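Local atomic coordinates of single-stranded DNA-binding protein 1 (Streptomyces coelicolor, PDB entry 4DAM), a protein that probably binds single-stranded DNA through its OB-fold domain, the part of the protein present here, and forms a homotetramer. Residues A[41-46]-A[63-68]. The protein carries 1 engineered substitution. Residues are numbered along the deposited sequence; the frame is centred on the assembly and turned at random.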
ATOM      1  N   PHE A  41     -11.204   8.598  16.010  1.00 14.45           N
ATOM      2  CA  PHE A  41     -12.519   8.447  15.399  1.00 13.89           C
ATOM      3  C   PHE A  41     -12.607   7.119  14.686  1.00 14.14           C
ATOM      4  O   PHE A  41     -11.598   6.528  14.303  1.00 15.86           O
ATOM      5  CB  PHE A  41     -12.868   9.603  14.447  1.00 15.33           C
ATOM      6  CG  PHE A  41     -11.963   9.719  13.267  1.00 14.96           C
ATOM      7  CD1 PHE A  41     -12.305   9.136  12.055  1.00 14.66           C
ATOM      8  CD2 PHE A  41     -10.794  10.447  13.352  1.00 16.61           C
ATOM      9  CE1 PHE A  41     -11.455   9.249  10.952  1.00 14.28           C
ATOM     10  CE2 PHE A  41      -9.945  10.575  12.256  1.00 15.65           C
ATOM     11  CZ  PHE A  41     -10.290   9.973  11.060  1.00 15.23           C
ATOM     12  N   ARG A  42     -13.837   6.673  14.465  1.00 15.12           N
ATOM     13  CA  ARG A  42     -14.077   5.457  13.699  1.00 15.79           C
ATOM     14  C   ARG A  42     -14.193   5.790  12.227  1.00 15.22           C
ATOM     15  O   ARG A  42     -14.822   6.764  11.859  1.00 16.92           O
ATOM     16  CB  ARG A  42     -15.343   4.788  14.195  1.00 19.81           C
ATOM     17  CG  ARG A  42     -15.643   3.395  13.668  1.00 23.03           C
ATOM     18  CD  ARG A  42     -16.820   2.867  14.488  1.00 28.32           C
ATOM     19  NE  ARG A  42     -17.239   1.508  14.180  1.00 37.09           N
ATOM     20  CZ  ARG A  42     -16.589   0.403  14.523  1.00 32.64           C
ATOM     21  NH1 ARG A  42     -15.422   0.452  15.165  1.00 37.66           N
ATOM     22  NH2 ARG A  42     -17.109  -0.763  14.183  1.00 40.28           N
ATOM     23  N   LEU A  43     -13.556   4.974  11.397  1.00 14.22           N
ATOM     24  CA  LEU A  43     -13.565   5.128   9.947  1.00 12.85           C
ATOM     25  C   LEU A  43     -14.216   3.901   9.321  1.00 15.87           C
ATOM     26  O   LEU A  43     -13.836   2.762   9.622  1.00 16.35           O
ATOM     27  CB  LEU A  43     -12.138   5.252   9.413  1.00 14.18           C
ATOM     28  CG  LEU A  43     -11.960   5.418   7.894  1.00 14.93           C
ATOM     29  CD1 LEU A  43     -12.410   6.807   7.440  1.00 17.31           C
ATOM     30  CD2 LEU A  43     -10.505   5.149   7.485  1.00 17.93           C
ATOM     31  N   ALA A  44     -15.186   4.135   8.450  1.00 14.75           N
ATOM     32  CA  ALA A  44     -15.865   3.069   7.694  1.00 15.16           C
ATOM     33  C   ALA A  44     -15.409   3.083   6.250  1.00 16.39           C
ATOM     34  O   ALA A  44     -15.593   4.080   5.549  1.00 16.73           O
ATOM     35  CB  ALA A  44     -17.379   3.246   7.747  1.00 18.61           C
ATOM     36  N   VAL A  45     -14.847   1.956   5.802  1.00 15.84           N
ATOM     37  CA  VAL A  45     -14.333   1.833   4.451  1.00 16.23           C
ATOM     38  C   VAL A  45     -15.100   0.718   3.734  1.00 18.89           C
ATOM     39  O   VAL A  45     -14.946  -0.465   4.059  1.00 18.77           O
ATOM     40  CB  VAL A  45     -12.813   1.524   4.478  1.00 16.41           C
ATOM     41  CG1 VAL A  45     -12.250   1.356   3.070  1.00 18.92           C
ATOM     42  CG2 VAL A  45     -12.049   2.566   5.290  1.00 17.16           C
ATOM     43  N   THR A  46     -15.948   1.100   2.785  1.00 19.02           N
ATOM     44  CA  THR A  46     -16.832   0.141   2.123  1.00 20.32           C
ATOM     45  C   THR A  46     -16.339  -0.162   0.713  1.00 19.91           C
ATOM     46  O   THR A  46     -16.224   0.742  -0.120  1.00 22.88           O
ATOM     47  CB  THR A  46     -18.288   0.653   2.096  1.00 24.01           C
ATOM     48  OG1 THR A  46     -18.722   0.873   3.434  1.00 26.13           O
ATOM     49  CG2 THR A  46     -19.219  -0.381   1.457  1.00 25.75           C
ATOM     50  N   ASN A  63     -14.984  -2.439   6.063  1.00 17.10           N
ATOM     51  CA  ASN A  63     -13.927  -2.461   7.058  1.00 16.68           C
ATOM     52  C   ASN A  63     -14.116  -1.269   7.998  1.00 15.97           C
ATOM     53  O   ASN A  63     -14.178  -0.111   7.545  1.00 18.20           O
ATOM     54  CB  ASN A  63     -12.531  -2.324   6.423  1.00 16.82           C
ATOM     55  CG  ASN A  63     -11.993  -3.608   5.776  1.00 17.28           C
ATOM     56  OD1 ASN A  63     -11.086  -3.569   4.908  1.00 20.68           O
ATOM     57  ND2 ASN A  63     -12.514  -4.730   6.184  1.00 14.54           N
ATOM     58  N   PHE A  64     -14.121  -1.526   9.299  1.00 15.94           N
ATOM     59  CA  PHE A  64     -14.058  -0.466  10.307  1.00 15.76           C
ATOM     60  C   PHE A  64     -12.681  -0.397  10.940  1.00 17.01           C
ATOM     61  O   PHE A  64     -12.097  -1.430  11.284  1.00 18.38           O
ATOM     62  CB  PHE A  64     -15.096  -0.674  11.402  1.00 17.36           C
ATOM     63  CG  PHE A  64     -16.511  -0.493  10.911  1.00 19.45           C
ATOM     64  CD1 PHE A  64     -17.244  -1.589  10.466  1.00 24.09           C
ATOM     65  CD2 PHE A  64     -17.079   0.770  10.829  1.00 23.26           C
ATOM     66  CE1 PHE A  64     -18.549  -1.436  10.002  1.00 25.44           C
ATOM     67  CE2 PHE A  64     -18.388   0.919  10.382  1.00 23.68           C
ATOM     68  CZ  PHE A  64     -19.104  -0.183   9.959  1.00 24.81           C
ATOM     69  N   PHE A  65     -12.187   0.826  11.076  1.00 14.76           N
ATOM     70  CA  PHE A  65     -10.929   1.116  11.739  1.00 14.48           C
ATOM     71  C   PHE A  65     -11.122   2.184  12.789  1.00 16.18           C
ATOM     72  O   PHE A  65     -11.949   3.084  12.640  1.00 17.78           O
ATOM     73  CB  PHE A  65      -9.893   1.648  10.760  1.00 13.62           C
ATOM     74  CG  PHE A  65      -9.596   0.749   9.604  1.00 13.73           C
ATOM     75  CD1 PHE A  65     -10.282   0.872   8.408  1.00 16.28           C
ATOM     76  CD2 PHE A  65      -8.599  -0.208   9.709  1.00 13.17           C
ATOM     77  CE1 PHE A  65     -10.001   0.054   7.340  1.00 17.16           C
ATOM     78  CE2 PHE A  65      -8.318  -1.034   8.648  1.00 15.63           C
ATOM     79  CZ  PHE A  65      -9.025  -0.911   7.456  1.00 16.89           C
ATOM     80  N   THR A  66     -10.345   2.084  13.862  1.00 14.46           N
ATOM     81  CA  THR A  66     -10.199   3.207  14.783  1.00 14.29           C
ATOM     82  C   THR A  66      -8.960   3.974  14.367  1.00 15.32           C
ATOM     83  O   THR A  66      -7.854   3.417  14.325  1.00 15.74           O
ATOM     84  CB  THR A  66     -10.050   2.754  16.228  1.00 18.14           C
ATOM     85  OG1 THR A  66     -11.209   1.985  16.586  1.00 21.70           O
ATOM     86  CG2 THR A  66      -9.937   3.945  17.151  1.00 20.43           C
ATOM     87  N   VAL A  67      -9.152   5.224  14.008  1.00 13.59           N
ATOM     88  CA  VAL A  67      -8.076   6.085  13.563  1.00 13.08           C
ATOM     89  C   VAL A  67      -7.623   6.984  14.701  1.00 15.11           C
ATOM     90  O   VAL A  67      -8.426   7.653  15.357  1.00 14.90           O
ATOM     91  CB  VAL A  67      -8.490   6.971  12.358  1.00 13.40           C
ATOM     92  CG1 VAL A  67      -7.346   7.882  11.936  1.00 14.40           C
ATOM     93  CG2 VAL A  67      -9.003   6.129  11.186  1.00 14.94           C
ATOM     94  N   TRP A  68      -6.303   6.995  14.911  1.00 13.32           N
ATOM     95  CA  TRP A  68      -5.665   7.785  15.945  1.00 14.59           C
ATOM     96  C   TRP A  68      -4.753   8.807  15.319  1.00 14.60           C
ATOM     97  O   TRP A  68      -3.992   8.497  14.419  1.00 17.73           O
ATOM     98  CB  TRP A  68      -4.820   6.897  16.838  1.00 15.22           C
ATOM     99  CG  TRP A  68      -5.585   5.846  17.570  1.00 17.62           C
ATOM    100  CD1 TRP A  68      -5.918   4.565  17.141  1.00 20.63           C
ATOM    101  CD2 TRP A  68      -6.162   5.969  18.901  1.00 18.03           C
ATOM    102  NE1 TRP A  68      -6.624   3.898  18.104  1.00 21.47           N
ATOM    103  CE2 TRP A  68      -6.807   4.701  19.190  1.00 21.77           C
ATOM    104  CE3 TRP A  68      -6.184   6.972  19.856  1.00 22.87           C
ATOM    105  CZ2 TRP A  68      -7.433   4.457  20.404  1.00 23.70           C
ATOM    106  CZ3 TRP A  68      -6.840   6.717  21.076  1.00 25.70           C
ATOM    107  CH2 TRP A  68      -7.459   5.497  21.323  1.00 26.52           C
TER
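F41, L43 and V45 pair with V67, F65 and N63 through six backbone hydrogen bonds, two per pair, which fixes the register of this antiparallel hairpin. L43 N to F65 O spans 2.8 Å with 169° at the hydrogen; the least straight of the six is N63 N to V45 O. The non-hydrogen-bonded pairs put R42, A44, F64 and T66 on the other face. There the R42 guanidinium lies nearly flat over the CB-CG side of F64, its plane 10° from that of the ring, and R42 NH2 is 3.3 Å from F64 CG. The extended chain of R42, with CG anti to the backbone N, spans the distance to that ring, whose CE2 touches A44 CB at 3.7 Å. On the buried face, V67 CB sits 3.9 Å from the F41 ring centroid, 18° off the normal, a CH-pi contact. Replacing F41 with an alanine would probably leave V67 without this cover and open a gap beside P28. V45 CG2 meets the F65 ring at its edge, 3.8 Å from F65 CE1. Outward, strand 17-33 pairs with strand 36-51 and strand 103-112 with strand 56-70, while V87 and V89 of strand 86-100 close over L43 within the OB-fold barrel.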